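Local atomic coordinates of amidohydrolase (Thermotoga maritima, PDB entry 3OOQ), a protein that belongs to the amidohydrolase family and may act as an allantoinase, a hydrolase of a cyclic amide bond, though its substrate is not established. Residues K133-I138 against C142-P147; G129-F134 against L344-R349. One frame throughout, in Å; residues are numbered along the deposited sequence.

Interaction 1: K133-I138 against C142-P147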
loop_
_atom_site.group_PDB
_atom_site.type_symbol
_atom_site.label_atom_id
_atom_site.label_comp_id
_atom_site.label_asym_id
_atom_site.label_seq_id
_atom_site.Cartn_x
_atom_site.Cartn_y
_atom_site.Cartn_z
ATOM N N LYS F 133 24.594 -20.173 32.068
ATOM C CA LYS F 133 25.816 -19.575 32.597
ATOM C C LYS F 133 26.728 -19.284 31.427
ATOM O O LYS F 133 26.670 -19.990 30.430
ATOM C CB LYS F 133 26.537 -20.553 33.509
ATOM C CG LYS F 133 25.810 -20.909 34.765
ATOM C CD LYS F 133 26.795 -21.583 35.707
ATOM C CE LYS F 133 26.079 -22.227 36.852
ATOM N NZ LYS F 133 27.077 -22.697 37.836
ATOM N N PHE F 134 27.579 -18.266 31.562
ATOM C CA PHE F 134 28.490 -17.866 30.486
ATOM C C PHE F 134 29.755 -18.730 30.498
ATOM O O PHE F 134 30.859 -18.202 30.589
ATOM C CB PHE F 134 28.880 -16.382 30.625
ATOM C CG PHE F 134 27.713 -15.424 30.635
ATOM C CD1 PHE F 134 26.659 -15.557 29.724
ATOM C CD2 PHE F 134 27.705 -14.341 31.515
ATOM C CE1 PHE F 134 25.579 -14.660 29.730
ATOM C CE2 PHE F 134 26.630 -13.438 31.525
ATOM C CZ PHE F 134 25.562 -13.605 30.618
ATOM N N ARG F 135 29.586 -20.052 30.404
ATOM C CA ARG F 135 30.690 -20.990 30.570
ATOM C C ARG F 135 31.351 -21.507 29.283
ATOM O O ARG F 135 32.457 -22.036 29.346
ATOM C CB ARG F 135 30.307 -22.179 31.488
ATOM C CG ARG F 135 28.921 -22.765 31.250
ATOM C CD ARG F 135 28.757 -24.167 31.860
ATOM N NE ARG F 135 28.174 -24.225 33.204
ATOM C CZ ARG F 135 27.038 -24.859 33.531
ATOM N NH1 ARG F 135 26.313 -25.496 32.621
ATOM N NH2 ARG F 135 26.624 -24.861 34.793
ATOM N N SER F 136 30.695 -21.360 28.133
ATOM C CA SER F 136 31.145 -22.041 26.919
ATOM C C SER F 136 30.474 -21.436 25.673
ATOM O O SER F 136 29.431 -20.798 25.772
ATOM C CB SER F 136 30.804 -23.545 27.042
ATOM O OG SER F 136 30.926 -24.234 25.822
ATOM N N ILE F 137 31.074 -21.642 24.505
ATOM C CA ILE F 137 30.423 -21.248 23.262
ATOM C C ILE F 137 29.427 -22.306 22.828
ATOM O O ILE F 137 28.665 -22.106 21.895
ATOM C CB ILE F 137 31.435 -20.965 22.140
ATOM C CG1 ILE F 137 32.278 -22.211 21.860
ATOM C CG2 ILE F 137 32.291 -19.751 22.519
ATOM C CD1 ILE F 137 33.325 -21.986 20.829
ATOM N N ILE F 138 29.442 -23.445 23.505
ATOM C CA ILE F 138 28.470 -24.497 23.205
ATOM C C ILE F 138 27.295 -24.341 24.162
ATOM O O ILE F 138 27.451 -24.512 25.386
ATOM C CB ILE F 138 29.119 -25.910 23.276
ATOM C CG1 ILE F 138 30.212 -26.026 22.209
ATOM C CG2 ILE F 138 28.077 -27.003 23.049
ATOM C CD1 ILE F 138 31.438 -26.759 22.677
ATOM N N CYS F 142 26.086 -24.469 28.460
ATOM C CA CYS F 142 25.741 -23.280 29.239
ATOM C C CYS F 142 24.474 -23.482 30.073
ATOM O O CYS F 142 24.257 -22.768 31.057
ATOM C CB CYS F 142 25.548 -22.065 28.331
ATOM S SG CYS F 142 27.073 -21.475 27.559
ATOM N N ILE F 143 23.647 -24.442 29.665
ATOM C CA ILE F 143 22.323 -24.640 30.259
ATOM C C ILE F 143 22.393 -25.010 31.742
ATOM O O ILE F 143 23.122 -25.930 32.135
ATOM C CB ILE F 143 21.518 -25.720 29.503
ATOM C CG1 ILE F 143 21.207 -25.254 28.083
ATOM C CG2 ILE F 143 20.244 -26.075 30.263
ATOM C CD1 ILE F 143 20.659 -26.369 27.159
ATOM N N VAL F 144 21.639 -24.279 32.554
ATOM C CA VAL F 144 21.421 -24.630 33.958
ATOM C C VAL F 144 20.006 -25.183 34.165
ATOM O O VAL F 144 19.809 -26.170 34.879
ATOM C CB VAL F 144 21.662 -23.416 34.891
ATOM C CG1 VAL F 144 21.462 -23.790 36.349
ATOM C CG2 VAL F 144 23.052 -22.864 34.687
ATOM N N LYS F 145 19.021 -24.550 33.532
ATOM C CA LYS F 145 17.636 -24.951 33.717
ATOM C C LYS F 145 16.863 -24.558 32.483
ATOM O O LYS F 145 16.761 -23.374 32.160
ATOM C CB LYS F 145 17.023 -24.272 34.951
ATOM C CG LYS F 145 15.606 -24.698 35.208
ATOM C CD LYS F 145 15.040 -24.057 36.454
ATOM C CE LYS F 145 13.600 -24.492 36.656
ATOM N NZ LYS F 145 13.003 -23.813 37.828
ATOM N N ASP F 146 16.330 -25.557 31.799
ATOM C CA ASP F 146 15.592 -25.327 30.569
ATOM C C ASP F 146 14.471 -26.341 30.463
ATOM O O ASP F 146 14.737 -27.548 30.544
ATOM C CB ASP F 146 16.521 -25.486 29.374
ATOM C CG ASP F 146 15.786 -25.430 28.061
ATOM O OD1 ASP F 146 15.189 -24.383 27.747
ATOM O OD2 ASP F 146 15.808 -26.438 27.340
ATOM N N PRO F 147 13.216 -25.875 30.292
ATOM C CA PRO F 147 12.753 -24.473 30.322
ATOM C C PRO F 147 12.683 -23.957 31.759
ATOM O O PRO F 147 12.571 -24.757 32.686
ATOM C CB PRO F 147 11.336 -24.567 29.750
ATOM C CG PRO F 147 10.878 -25.958 30.119
ATOM C CD PRO F 147 12.120 -26.815 29.980
HETATM O O HOH W 1 24.511 -27.158 34.805
#

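Interaction 2: G129-F134 against L344-R349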
loop_
_atom_site.group_PDB
_atom_site.type_symbol
_atom_site.label_atom_id
_atom_site.label_comp_id
_atom_site.label_asym_id
_atom_site.label_seq_id
_atom_site.Cartn_x
_atom_site.Cartn_y
_atom_site.Cartn_z
ATOM N N GLY F 129 11.735 -19.159 28.620
ATOM C CA GLY F 129 13.014 -18.745 29.172
ATOM C C GLY F 129 13.843 -19.957 29.585
ATOM O O GLY F 129 13.292 -21.037 29.795
ATOM N N SER F 130 15.168 -19.760 29.667
ATOM C CA SER F 130 16.116 -20.752 30.144
ATOM C C SER F 130 17.137 -20.030 30.991
ATOM O O SER F 130 17.481 -18.896 30.692
ATOM C CB SER F 130 16.867 -21.393 28.963
ATOM O OG SER F 130 16.033 -22.247 28.201
ATOM N N VAL F 131 17.651 -20.680 32.032
ATOM C CA VAL F 131 18.752 -20.118 32.802
ATOM C C VAL F 131 20.045 -20.687 32.261
ATOM O O VAL F 131 20.185 -21.897 32.093
ATOM C CB VAL F 131 18.658 -20.440 34.314
ATOM C CG1 VAL F 131 19.821 -19.763 35.060
ATOM C CG2 VAL F 131 17.306 -20.014 34.878
ATOM N N ILE F 132 20.998 -19.814 31.970
ATOM C CA ILE F 132 22.271 -20.258 31.446
ATOM C C ILE F 132 23.408 -19.599 32.211
ATOM O O ILE F 132 23.212 -18.598 32.911
ATOM C CB ILE F 132 22.404 -19.982 29.906
ATOM C CG1 ILE F 132 22.304 -18.482 29.590
ATOM C CG2 ILE F 132 21.334 -20.745 29.114
ATOM C CD1 ILE F 132 23.610 -17.825 29.301
ATOM N N LYS F 133 24.594 -20.173 32.068
ATOM C CA LYS F 133 25.816 -19.575 32.597
ATOM C C LYS F 133 26.728 -19.284 31.427
ATOM O O LYS F 133 26.670 -19.990 30.430
ATOM C CB LYS F 133 26.537 -20.553 33.509
ATOM C CG LYS F 133 25.810 -20.909 34.765
ATOM C CD LYS F 133 26.795 -21.583 35.707
ATOM C CE LYS F 133 26.079 -22.227 36.852
ATOM N NZ LYS F 133 27.077 -22.697 37.836
ATOM N N PHE F 134 27.579 -18.266 31.562
ATOM C CA PHE F 134 28.490 -17.866 30.486
ATOM C C PHE F 134 29.755 -18.730 30.498
ATOM O O PHE F 134 30.859 -18.202 30.589
ATOM C CB PHE F 134 28.880 -16.382 30.625
ATOM C CG PHE F 134 27.713 -15.424 30.635
ATOM C CD1 PHE F 134 26.659 -15.557 29.724
ATOM C CD2 PHE F 134 27.705 -14.341 31.515
ATOM C CE1 PHE F 134 25.579 -14.660 29.730
ATOM C CE2 PHE F 134 26.630 -13.438 31.525
ATOM C CZ PHE F 134 25.562 -13.605 30.618
ATOM N N LEU F 344 14.442 -18.001 40.532
ATOM C CA LEU F 344 14.687 -18.972 39.472
ATOM C C LEU F 344 14.618 -20.443 39.901
ATOM O O LEU F 344 14.754 -21.334 39.063
ATOM C CB LEU F 344 16.039 -18.670 38.795
ATOM C CG LEU F 344 16.188 -17.294 38.123
ATOM C CD1 LEU F 344 17.640 -16.999 37.648
ATOM C CD2 LEU F 344 15.217 -17.163 36.968
ATOM N N GLY F 345 14.402 -20.697 41.196
ATOM C CA GLY F 345 14.392 -22.063 41.736
ATOM C C GLY F 345 15.775 -22.701 41.818
ATOM O O GLY F 345 15.903 -23.918 41.788
ATOM N N LEU F 346 16.811 -21.878 41.976
ATOM C CA LEU F 346 18.193 -22.323 41.854
ATOM C C LEU F 346 19.120 -21.856 42.996
ATOM O O LEU F 346 20.352 -21.894 42.857
ATOM C CB LEU F 346 18.763 -21.848 40.493
ATOM C CG LEU F 346 18.185 -22.525 39.243
ATOM C CD1 LEU F 346 18.595 -21.765 37.979
ATOM C CD2 LEU F 346 18.581 -24.007 39.159
ATOM N N GLU F 347 18.542 -21.426 44.117
ATOM C CA GLU F 347 19.342 -20.980 45.267
ATOM C C GLU F 347 20.154 -22.109 45.939
ATOM O O GLU F 347 20.993 -21.843 46.792
ATOM C CB GLU F 347 18.480 -20.236 46.305
ATOM C CG GLU F 347 17.645 -21.144 47.216
ATOM C CD GLU F 347 16.310 -21.562 46.594
ATOM O OE1 GLU F 347 16.175 -21.553 45.342
ATOM O OE2 GLU F 347 15.388 -21.899 47.374
ATOM N N ASP F 348 19.898 -23.361 45.552
ATOM C CA ASP F 348 20.741 -24.476 45.993
ATOM C C ASP F 348 22.040 -24.525 45.177
ATOM O O ASP F 348 22.985 -25.217 45.555
ATOM C CB ASP F 348 19.993 -25.815 45.876
ATOM C CG ASP F 348 19.492 -26.077 44.450
ATOM O OD1 ASP F 348 19.611 -27.208 43.957
ATOM O OD2 ASP F 348 18.996 -25.133 43.805
ATOM N N ARG F 349 22.086 -23.782 44.072
ATOM C CA ARG F 349 23.204 -23.875 43.130
ATOM C C ARG F 349 24.047 -22.609 42.976
ATOM O O ARG F 349 25.284 -22.681 42.936
ATOM C CB ARG F 349 22.699 -24.339 41.766
ATOM C CG ARG F 349 22.406 -25.835 41.736
ATOM C CD ARG F 349 22.093 -26.269 40.332
ATOM N NE ARG F 349 23.262 -26.137 39.462
ATOM C CZ ARG F 349 23.299 -26.551 38.201
ATOM N NH1 ARG F 349 22.231 -27.135 37.662
ATOM N NH2 ARG F 349 24.406 -26.389 37.482
#

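Interaction 1: K133-I138 against C142-P147
The guanidinium of Arg135 lies beside the 142-147 segment, with Cys142 O over one face and Ile143 O near its edge. NH1 bonds to Ile143 O at 3.3 Å. The bond is bent, 135° at the hydrogen, and NH1 sits above the carbonyl plane. NH1 also reaches Glu141 O, and NE pairs with Asp381. Water 1 accepts from Arg135 NH2 at 3.1 Å and donates to Ile143 O. The chain turns at chi3 (94°), which brings the flat group back over Cys142 while CG rests on Cys142 CA at 3.8 Å. With an alanine here, the Ile143 carbonyl would probably lose the NH1 bond and Asp381 one of its two cationic partners. Lys133 N bonds to Cys142 O at 2.8 Å. The Lys133 side chain runs extended past Val144, and its CG meets Val144 CG2 at 3.4 Å, a tight fit. At the far end Cys142 SG lies 3.0 Å from Ser136 O. Ser136 OG accepts from Ile138 N at 2.9 Å in an ST turn. Together these contacts close the connection, through the short helix 139-142, between the antiparallel neighbours 125-133 and 143-153.

Interaction 2: G129-F134 against L344-R349
Lys133 NZ is gripped by three carboxylates, those of Asp358, Asp360 and Asp381. Across the contact it comes within 4.6 Å of Arg349 NH2. Both cations share Asp358, which forms a salt bridge with each of them, so the acidic group probably offsets their mutual repulsion. The Lys133 chain is extended beyond CG, which carries the amine from strand 125-133 out to these acids. The touching surface itself is apolar and buried. Val131 turns its side chain to the loop 344-349 and meets two leucines. Its CG1 is 3.7 Å from Leu346 CD1, and its CG2 is 3.8 Å from that same methyl. The two side chains meet tip to tip, with the leucine methyl set against both branches of the valine. Leu344 comes in obliquely. Its CD1 and CD2 each lie 4.1 Å from Val131 CG2. Between the leucines, Gly345 has positive phi (73°) and ends helix 338-343 in a Schellman motif. This turn takes the chain out of the helix and lets both flanking leucines face the strand. Farther on, Arg349 N bonds to Leu346 O at 2.8 Å and folds the loop back. No hydrogen bond joins the two segments. The contact therefore rests on methyl packing around Val131, with a charged network of lysine, arginine and aspartates at one end.

In the fold
Interactions 1 and 2 both start from the end of strand 125-133 and share Lys133. Their centres are about 9 Å apart. Val131 joins them: its side chain serves interaction 2, while its backbone pairs with strand 143-153. Val144 N is 2.8 Å from Val131 O, and Lys145 O is 2.8 Å from Val131 N, which forms a classic beta bulge. Lys145 NZ adds a bond to Leu344 O. Val144 also touches Leu346 and Arg349. Asp381 ties Lys133 to Arg135. The loop 344-349 thus packs against strand 125-133 and its two neighbours, 112-117 (through Met116) and 143-153, in a protein of the amidohydrolase family, whose fold is a TIM barrel.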